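Local structure of possible galactose mutarotase (Streptomyces platensis subsp. rosaceus, 4RNL) at residues Asp23-Glu28 against Ala126-Gly131; Gly188-Gly193 against Thr292-Val297; Thr274-Leu279 against Glu330-Glu335. The protein is of unknown function but is a possible galactose mutarotase of the aldose 1-epimerase family, which would interconvert the alpha and beta anomers of galactose. All coordinates share one frame; numbering follows the deposited sequence.

Overall arrangement
Contact 1 closes before contact 2 opens along the chain, whereas contacts 2 and 3 interleave, in the order 188-193, 274-279, 292-297, 330-335. Contacts 1 and 3, with centres about 23 Å apart, both reach the nine-stranded antiparallel sheet. Contact 1 sets the five-stranded sheet of 21-28 against 125-129, an outermost strand of the nine-stranded sheet; contact 3 lies where the chain leaves that sheet for the seven-stranded one. Contact 2 joins two loops on the other side of the chain's centre from contact 3, their centres about 31 Å apart, its centre about 25 Å from that of contact 1. The three are separate ties: one between sheets, one between loops and one at the end of a strand pair within a sheet.

Contact 1: residues Asp23-Glu28 against Ala126-Gly131; sequences DRWTLE and AREVDG
W25 faces E128 across two strands that run in nearly the same direction, 15° apart, but with axes 9.6 Å from each other at closest approach, too far for backbone pairing; no hydrogen bond joins the segments. Side chains bridge the gap, above all the indole of W25. Its CG lies anti to the carbonyl carbon (chi1 -72°), which sends the ring system across toward the second strand. The pyrrole part meets the methyl of A126, with NE1 3.4 Å from A126 CB, while the six-membered ring reaches further along the strand: W25 CH2 comes to 3.6 Å from the backbone N of E128, and W25 CZ3 to 3.8 Å from E128 CB. That CB is the touching atom of the glutamate; with CG anti to the backbone N (chi1 -175°) and the chain extended beyond it, the carboxylate is carried past the ring. L27 adds a smaller contact to the loop beyond strand 126-129, its CD2 3.9 Å from G131 O. The indole is enclosed further by V8 and R10 of strand 7-15, by V133 of strand 132-139 and by T40. It thus sits in the junction between two sheets, the five-stranded antiparallel sheet packing against the edge of the nine-stranded one, consistent with the many-stranded beta-sandwich fold of the galactose mutarotase family.

Contact 2: residues Gly188-Gly193 against Thr292-Val297; sequences GGDGSG and TGTSGV
The carboxylate of D190 has T294 OG1 off one face, 3.7 Å from D190 OD2, while a water and the CB of S295 lie toward the other. D190 CG sits between the backbone N and the carbonyl carbon (chi1 70°), turning the group toward the 293-296 turn. At its edge, the backbone N of S295 donates to the syn lone pair of D190 OD2 over 3.3 Å (N-H...O 157°). S295 OG also donates to D190 OD1, though the modelled 2.4 Å is doubtfully short. The water gives a hydrogen to D190 OD2 at 2.9 Å and accepts from V297 N at 3.0 Å. Y299 OH is a further partner of D190 OD2. With an alanine here, S295 N, S295 OG and the bridging water would probably lose their shared acceptor group, weakening the tie between the loops. V297 CG2 packs 3.8 Å from G191 O; a CB on G191 would clash with that methyl. D190 and G191 are central in a type I beta turn closed by S192 N on G189 O, which also accepts from S192 OG. G293 to G296 form another across the contact, an apposition of two type I turns in loops after strands 180-185 and 278-282.

Contact 3: residues Thr274-Leu279 against Glu330-Glu335; sequences TTEPGL and ESYRSE
E276 OE2 is gripped by two donors: S334 OG, which reaches its anti lone pair over 2.5 Å, and a water 2.9 Å away. The same water accepts from Y332 OH at 2.5 Å and lies in the plane of the tyrosine ring, at its edge. It links glutamate and phenol, whose own oxygens are 3.9 Å apart between E276 OE2 and Y332 OH; the hydroxyl is also bonded to L179 N. The glutamate chain bends at its second torsion (chi2 -73°), bringing the carboxylate back to S334, and E276 OE1 is held by H311 ND1. This buried acid is therefore tied at both oxygens.

The backbones meet one step away, where strand 268-274 lies antiparallel to strand 332-342 in the nine-stranded sheet. T275 N donates to E335 O over 3.1 Å, and in return E335 N donates to T275 OG1 at 3.0 Å, a nearly straight bond (165°). The threonine hydroxyl thus stands in for a backbone carbonyl just as the chain turns out of the sheet. An ST turn makes that departure: T274 OG1 accepts from E276 N and is bonded as well to T336 OG1. The chain then enters strand 278-282 of the seven-stranded sheet, so this connection passes between two large sheets, consistent with the beta-sandwich of the galactose mutarotase family.

T275 CG2 lies 4.1 Å from E335 CB, the two side chains crossing at about a right angle. E335 carries on in an extended chain to a salt bridge with R333, whose NH1 and NH2 both reach E335 OE1 end-on from one face of the carboxylate, while R164 takes E335 OE2.

Contact 1: residues Asp23-Glu28 against Ala126-Gly131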
loop_
_atom_site.group_PDB
_atom_site.type_symbol
_atom_site.label_atom_id
_atom_site.label_comp_id
_atom_site.label_asym_id
_atom_site.label_seq_id
_atom_site.Cartn_x
_atom_site.Cartn_y
_atom_site.Cartn_z
ATOM N N ASP A 23 17.399 -8.567 -3.469
ATOM C CA ASP A 23 17.337 -9.598 -2.434
ATOM C C ASP A 23 15.901 -9.817 -1.977
ATOM O O ASP A 23 15.071 -8.912 -2.066
ATOM C CB ASP A 23 18.170 -9.188 -1.215
ATOM C CG ASP A 23 19.650 -9.407 -1.406
ATOM O OD1 ASP A 23 20.049 -10.181 -2.307
ATOM O OD2 ASP A 23 20.426 -8.811 -0.623
ATOM N N ARG A 24 15.611 -11.023 -1.490
ATOM C CA ARG A 24 14.314 -11.311 -0.869
ATOM C C ARG A 24 14.506 -11.612 0.615
ATOM O O ARG A 24 15.290 -12.485 0.982
ATOM C CB ARG A 24 13.598 -12.480 -1.561
ATOM C CG ARG A 24 12.225 -12.787 -0.946
ATOM C CD ARG A 24 11.379 -13.695 -1.818
ATOM N NE ARG A 24 11.946 -15.039 -1.942
ATOM C CZ ARG A 24 11.324 -16.064 -2.518
ATOM N NH1 ARG A 24 10.115 -15.898 -3.033
ATOM N NH2 ARG A 24 11.912 -17.256 -2.584
ATOM N N TRP A 25 13.804 -10.876 1.467
ATOM C CA TRP A 25 13.887 -11.090 2.909
ATOM C C TRP A 25 12.667 -11.866 3.364
ATOM O O TRP A 25 11.536 -11.534 2.992
ATOM C CB TRP A 25 13.951 -9.743 3.628
ATOM C CG TRP A 25 15.273 -9.047 3.442
ATOM C CD1 TRP A 25 15.707 -8.379 2.326
ATOM C CD2 TRP A 25 16.333 -8.952 4.404
ATOM N NE1 TRP A 25 16.973 -7.871 2.545
ATOM C CE2 TRP A 25 17.377 -8.214 3.806
ATOM C CE3 TRP A 25 16.500 -9.429 5.709
ATOM C CZ2 TRP A 25 18.576 -7.941 4.475
ATOM C CZ3 TRP A 25 17.685 -9.150 6.372
ATOM C CH2 TRP A 25 18.709 -8.414 5.753
ATOM N N THR A 26 12.893 -12.907 4.161
ATOM C CA THR A 26 11.797 -13.738 4.647
ATOM C C THR A 26 11.631 -13.550 6.142
ATOM O O THR A 26 12.584 -13.716 6.908
ATOM C CB THR A 26 12.035 -15.227 4.362
ATOM O OG1 THR A 26 12.106 -15.436 2.950
ATOM C CG2 THR A 26 10.888 -16.063 4.914
ATOM N N LEU A 27 10.421 -13.169 6.545
ATOM C CA LEU A 27 10.077 -13.026 7.956
ATOM C C LEU A 27 9.133 -14.169 8.290
ATOM O O LEU A 27 8.098 -14.332 7.638
ATOM C CB LEU A 27 9.373 -11.681 8.200
ATOM C CG LEU A 27 10.200 -10.391 8.278
ATOM C CD1 LEU A 27 11.173 -10.230 7.123
ATOM C CD2 LEU A 27 9.291 -9.181 8.337
ATOM N N GLU A 28 9.487 -14.975 9.289
ATOM C CA GLU A 28 8.714 -16.170 9.612
ATOM C C GLU A 28 8.425 -16.241 11.109
ATOM O O GLU A 28 9.356 -16.247 11.913
ATOM C CB GLU A 28 9.494 -17.421 9.190
ATOM C CG GLU A 28 8.953 -18.718 9.764
ATOM C CD GLU A 28 7.686 -19.171 9.077
ATOM O OE1 GLU A 28 7.777 -19.664 7.934
ATOM O OE2 GLU A 28 6.601 -19.038 9.680
ATOM N N ALA A 126 18.990 -2.573 2.310
ATOM C CA ALA A 126 18.281 -3.297 3.352
ATOM C C ALA A 126 19.225 -3.713 4.468
ATOM O O ALA A 126 20.389 -4.043 4.224
ATOM C CB ALA A 126 17.592 -4.539 2.765
ATOM N N ARG A 127 18.717 -3.731 5.696
ATOM C CA ARG A 127 19.464 -4.355 6.788
ATOM C C ARG A 127 18.530 -5.008 7.792
ATOM O O ARG A 127 17.386 -4.571 7.971
ATOM C CB ARG A 127 20.377 -3.353 7.487
ATOM C CG ARG A 127 19.633 -2.261 8.217
ATOM C CD ARG A 127 20.591 -1.338 8.963
ATOM N NE ARG A 127 19.873 -0.267 9.655
ATOM C CZ ARG A 127 19.572 -0.280 10.953
ATOM N NH1 ARG A 127 19.941 -1.306 11.711
ATOM N NH2 ARG A 127 18.911 0.738 11.495
ATOM N N GLU A 128 19.023 -6.052 8.451
ATOM C CA GLU A 128 18.212 -6.756 9.438
ATOM C C GLU A 128 18.011 -5.892 10.682
ATOM O O GLU A 128 18.937 -5.217 11.145
ATOM C CB GLU A 128 18.868 -8.091 9.818
ATOM C CG GLU A 128 18.030 -8.962 10.752
ATOM C CD GLU A 128 18.601 -10.364 10.868
ATOM O OE1 GLU A 128 19.616 -10.633 10.194
ATOM O OE2 GLU A 128 18.048 -11.189 11.630
ATOM N N VAL A 129 16.785 -5.893 11.195
ATOM C CA VAL A 129 16.496 -5.312 12.501
ATOM C C VAL A 129 15.769 -6.373 13.314
ATOM O O VAL A 129 15.401 -7.422 12.785
ATOM C CB VAL A 129 15.631 -4.032 12.391
ATOM C CG1 VAL A 129 16.395 -2.920 11.664
ATOM C CG2 VAL A 129 14.310 -4.331 11.699
ATOM N N ASP A 130 15.567 -6.116 14.599
ATOM C CA ASP A 130 14.826 -7.064 15.430
ATOM C C ASP A 130 13.433 -7.287 14.842
ATOM O O ASP A 130 12.688 -6.337 14.626
ATOM C CB ASP A 130 14.755 -6.553 16.872
ATOM C CG ASP A 130 14.125 -7.552 17.820
ATOM O OD1 ASP A 130 14.458 -8.758 17.749
ATOM O OD2 ASP A 130 13.294 -7.130 18.648
ATOM N N GLY A 131 13.098 -8.545 14.544
ATOM C CA GLY A 131 11.783 -8.871 14.007
ATOM C C GLY A 131 11.543 -8.585 12.530
ATOM O O GLY A 131 10.425 -8.761 12.036
#

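Contact 2: residues Gly188-Gly193 against Thr292-Val297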
loop_
_atom_site.group_PDB
_atom_site.type_symbol
_atom_site.label_atom_id
_atom_site.label_comp_id
_atom_site.label_asym_id
_atom_site.label_seq_id
_atom_site.Cartn_x
_atom_site.Cartn_y
_atom_site.Cartn_z
ATOM N N GLY A 188 -8.937 -15.660 0.951
ATOM C CA GLY A 188 -9.213 -17.048 0.603
ATOM C C GLY A 188 -8.075 -17.663 -0.195
ATOM O O GLY A 188 -8.117 -18.843 -0.561
ATOM N N GLY A 189 -7.050 -16.859 -0.459
ATOM C CA GLY A 189 -5.916 -17.281 -1.278
ATOM C C GLY A 189 -5.890 -16.543 -2.606
ATOM O O GLY A 189 -6.945 -16.323 -3.208
ATOM N N ASP A 190 -4.700 -16.171 -3.083
ATOM C CA ASP A 190 -4.605 -15.334 -4.287
ATOM C C ASP A 190 -5.124 -16.042 -5.530
ATOM O O ASP A 190 -5.478 -15.396 -6.513
ATOM C CB ASP A 190 -3.168 -14.847 -4.528
ATOM C CG ASP A 190 -2.242 -15.958 -4.950
ATOM O OD1 ASP A 190 -2.034 -16.895 -4.143
ATOM O OD2 ASP A 190 -1.711 -15.909 -6.089
ATOM N N GLY A 191 -5.179 -17.366 -5.491
ATOM C CA GLY A 191 -5.674 -18.115 -6.636
ATOM C C GLY A 191 -7.128 -18.529 -6.514
ATOM O O GLY A 191 -7.619 -19.313 -7.328
ATOM N N SER A 192 -7.835 -18.005 -5.513
ATOM C CA SER A 192 -9.185 -18.512 -5.212
ATOM C C SER A 192 -10.306 -17.844 -5.998
ATOM O O SER A 192 -11.483 -18.145 -5.784
ATOM C CB SER A 192 -9.487 -18.410 -3.712
ATOM O OG SER A 192 -9.512 -17.049 -3.296
ATOM N N GLY A 193 -9.958 -16.935 -6.900
ATOM C CA GLY A 193 -10.972 -16.260 -7.694
ATOM C C GLY A 193 -11.256 -14.879 -7.140
ATOM O O GLY A 193 -10.343 -14.214 -6.646
ATOM N N THR A 292 -0.222 -14.434 -14.658
ATOM C CA THR A 292 -0.301 -15.596 -13.772
ATOM C C THR A 292 0.395 -15.292 -12.455
ATOM O O THR A 292 1.591 -14.985 -12.438
ATOM C CB THR A 292 0.332 -16.833 -14.421
ATOM O OG1 THR A 292 -0.446 -17.210 -15.569
ATOM C CG2 THR A 292 0.375 -17.999 -13.434
ATOM N N GLY A 293 -0.353 -15.385 -11.354
ATOM C CA GLY A 293 0.159 -15.006 -10.045
ATOM C C GLY A 293 0.946 -16.099 -9.353
ATOM O O GLY A 293 1.168 -17.170 -9.932
ATOM N N THR A 294 1.358 -15.851 -8.110
ATOM C CA THR A 294 2.273 -16.777 -7.443
ATOM C C THR A 294 1.683 -18.156 -7.252
ATOM O O THR A 294 2.394 -19.150 -7.317
ATOM C CB THR A 294 2.778 -16.257 -6.088
ATOM O OG1 THR A 294 1.831 -16.562 -5.062
ATOM C CG2 THR A 294 2.966 -14.804 -6.165
ATOM N N SER A 295 0.376 -18.229 -7.027
ATOM C CA SER A 295 -0.250 -19.540 -6.858
ATOM C C SER A 295 -0.585 -20.223 -8.185
ATOM O O SER A 295 -1.261 -21.253 -8.201
ATOM C CB SER A 295 -1.468 -19.465 -5.935
ATOM O OG SER A 295 -1.067 -19.061 -4.635
ATOM N N GLY A 296 -0.097 -19.661 -9.290
ATOM C CA GLY A 296 -0.221 -20.307 -10.595
ATOM C C GLY A 296 -1.552 -20.121 -11.311
ATOM O O GLY A 296 -1.836 -20.803 -12.303
ATOM N N VAL A 297 -2.359 -19.186 -10.820
ATOM C CA VAL A 297 -3.680 -18.922 -11.370
ATOM C C VAL A 297 -3.678 -17.519 -11.958
ATOM O O VAL A 297 -3.189 -16.591 -11.323
ATOM C CB VAL A 297 -4.758 -19.003 -10.260
ATOM C CG1 VAL A 297 -6.127 -18.659 -10.817
ATOM C CG2 VAL A 297 -4.773 -20.387 -9.627
HETATM O O HOH W 1 -2.215 -17.120 -8.684
#

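Contact 3: residues Thr274-Leu279 against Glu330-Glu335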
loop_
_atom_site.group_PDB
_atom_site.type_symbol
_atom_site.label_atom_id
_atom_site.label_comp_id
_atom_site.label_asym_id
_atom_site.label_seq_id
_atom_site.Cartn_x
_atom_site.Cartn_y
_atom_site.Cartn_z
ATOM N N THR A 274 -3.954 1.976 11.502
ATOM C CA THR A 274 -3.092 2.975 10.888
ATOM C C THR A 274 -3.141 4.317 11.594
ATOM O O THR A 274 -4.089 4.625 12.317
ATOM C CB THR A 274 -3.435 3.178 9.390
ATOM O OG1 THR A 274 -2.413 3.959 8.756
ATOM C CG2 THR A 274 -4.786 3.883 9.222
ATOM N N THR A 275 -2.096 5.110 11.374
ATOM C CA THR A 275 -2.038 6.497 11.819
ATOM C C THR A 275 -2.651 7.425 10.766
ATOM O O THR A 275 -2.950 8.589 11.040
ATOM C CB THR A 275 -0.581 6.919 12.012
ATOM O OG1 THR A 275 0.152 6.594 10.825
ATOM C CG2 THR A 275 0.039 6.182 13.203
ATOM N N GLU A 276 -2.821 6.908 9.553
ATOM C CA GLU A 276 -3.250 7.726 8.408
ATOM C C GLU A 276 -4.702 8.191 8.488
ATOM O O GLU A 276 -5.538 7.533 9.118
ATOM C CB GLU A 276 -3.050 6.926 7.111
ATOM C CG GLU A 276 -1.587 6.687 6.757
ATOM C CD GLU A 276 -0.891 7.947 6.263
ATOM O OE1 GLU A 276 -1.560 8.805 5.650
ATOM O OE2 GLU A 276 0.331 8.087 6.486
ATOM N N PRO A 277 -5.020 9.309 7.815
ATOM C CA PRO A 277 -6.392 9.827 7.800
ATOM C C PRO A 277 -7.254 9.246 6.677
ATOM O O PRO A 277 -8.478 9.445 6.647
ATOM C CB PRO A 277 -6.176 11.315 7.533
ATOM C CG PRO A 277 -4.952 11.335 6.622
ATOM C CD PRO A 277 -4.070 10.239 7.166
ATOM N N GLY A 278 -6.624 8.562 5.737
ATOM C CA GLY A 278 -7.352 8.090 4.575
ATOM C C GLY A 278 -7.053 6.646 4.227
ATOM O O GLY A 278 -6.049 6.065 4.654
ATOM N N LEU A 279 -7.943 6.061 3.439
ATOM C CA LEU A 279 -7.748 4.704 2.964
ATOM C C LEU A 279 -8.278 4.615 1.548
ATOM O O LEU A 279 -9.439 4.923 1.300
ATOM C CB LEU A 279 -8.470 3.714 3.889
ATOM C CG LEU A 279 -8.405 2.214 3.577
ATOM C CD1 LEU A 279 -8.527 1.410 4.863
ATOM C CD2 LEU A 279 -9.542 1.810 2.662
ATOM N N GLU A 330 11.690 18.636 10.444
ATOM C CA GLU A 330 10.523 17.840 10.806
ATOM C C GLU A 330 10.767 16.360 10.551
ATOM O O GLU A 330 11.724 15.992 9.875
ATOM C CB GLU A 330 9.298 18.297 10.015
ATOM C CG GLU A 330 8.917 19.749 10.245
ATOM C CD GLU A 330 7.698 20.159 9.446
ATOM O OE1 GLU A 330 7.437 19.544 8.391
ATOM O OE2 GLU A 330 6.990 21.095 9.875
ATOM N N SER A 331 9.887 15.515 11.083
ATOM C CA SER A 331 10.007 14.065 10.921
ATOM C C SER A 331 8.677 13.492 10.466
ATOM O O SER A 331 7.666 13.619 11.159
ATOM C CB SER A 331 10.438 13.416 12.242
ATOM O OG SER A 331 10.330 12.006 12.185
ATOM N N TYR A 332 8.669 12.886 9.282
ATOM C CA TYR A 332 7.480 12.221 8.763
ATOM C C TYR A 332 7.451 10.824 9.357
ATOM O O TYR A 332 8.472 10.136 9.369
ATOM C CB TYR A 332 7.558 12.137 7.227
ATOM C CG TYR A 332 6.506 11.271 6.559
ATOM C CD1 TYR A 332 5.278 11.798 6.187
ATOM C CD2 TYR A 332 6.753 9.936 6.270
ATOM C CE1 TYR A 332 4.315 11.016 5.566
ATOM C CE2 TYR A 332 5.796 9.146 5.649
ATOM C CZ TYR A 332 4.579 9.692 5.301
ATOM O OH TYR A 332 3.635 8.906 4.674
ATOM N N ARG A 333 6.294 10.412 9.867
ATOM C CA ARG A 333 6.136 9.050 10.373
ATOM C C ARG A 333 4.745 8.533 10.064
ATOM O O ARG A 333 3.743 9.194 10.342
ATOM C CB ARG A 333 6.387 8.967 11.883
ATOM C CG ARG A 333 6.278 7.526 12.441
ATOM C CD ARG A 333 6.350 7.469 13.976
ATOM N NE ARG A 333 6.487 6.092 14.456
ATOM C CZ ARG A 333 5.462 5.275 14.690
ATOM N NH1 ARG A 333 4.217 5.694 14.505
ATOM N NH2 ARG A 333 5.682 4.035 15.105
ATOM N N SER A 334 4.680 7.344 9.487
ATOM C CA SER A 334 3.398 6.712 9.234
ATOM C C SER A 334 3.508 5.257 9.649
ATOM O O SER A 334 4.558 4.642 9.482
ATOM C CB SER A 334 3.035 6.817 7.759
ATOM O OG SER A 334 1.755 6.268 7.540
ATOM N N GLU A 335 2.441 4.705 10.211
ATOM C CA GLU A 335 2.502 3.334 10.691
ATOM C C GLU A 335 1.207 2.615 10.390
ATOM O O GLU A 335 0.122 3.118 10.688
ATOM C CB GLU A 335 2.789 3.301 12.201
ATOM C CG GLU A 335 2.706 1.888 12.806
ATOM C CD GLU A 335 2.950 1.864 14.310
ATOM O OE1 GLU A 335 3.025 2.945 14.923
ATOM O OE2 GLU A 335 3.057 0.756 14.885
HETATM O O HOH W 2 1.291 9.734 4.359
#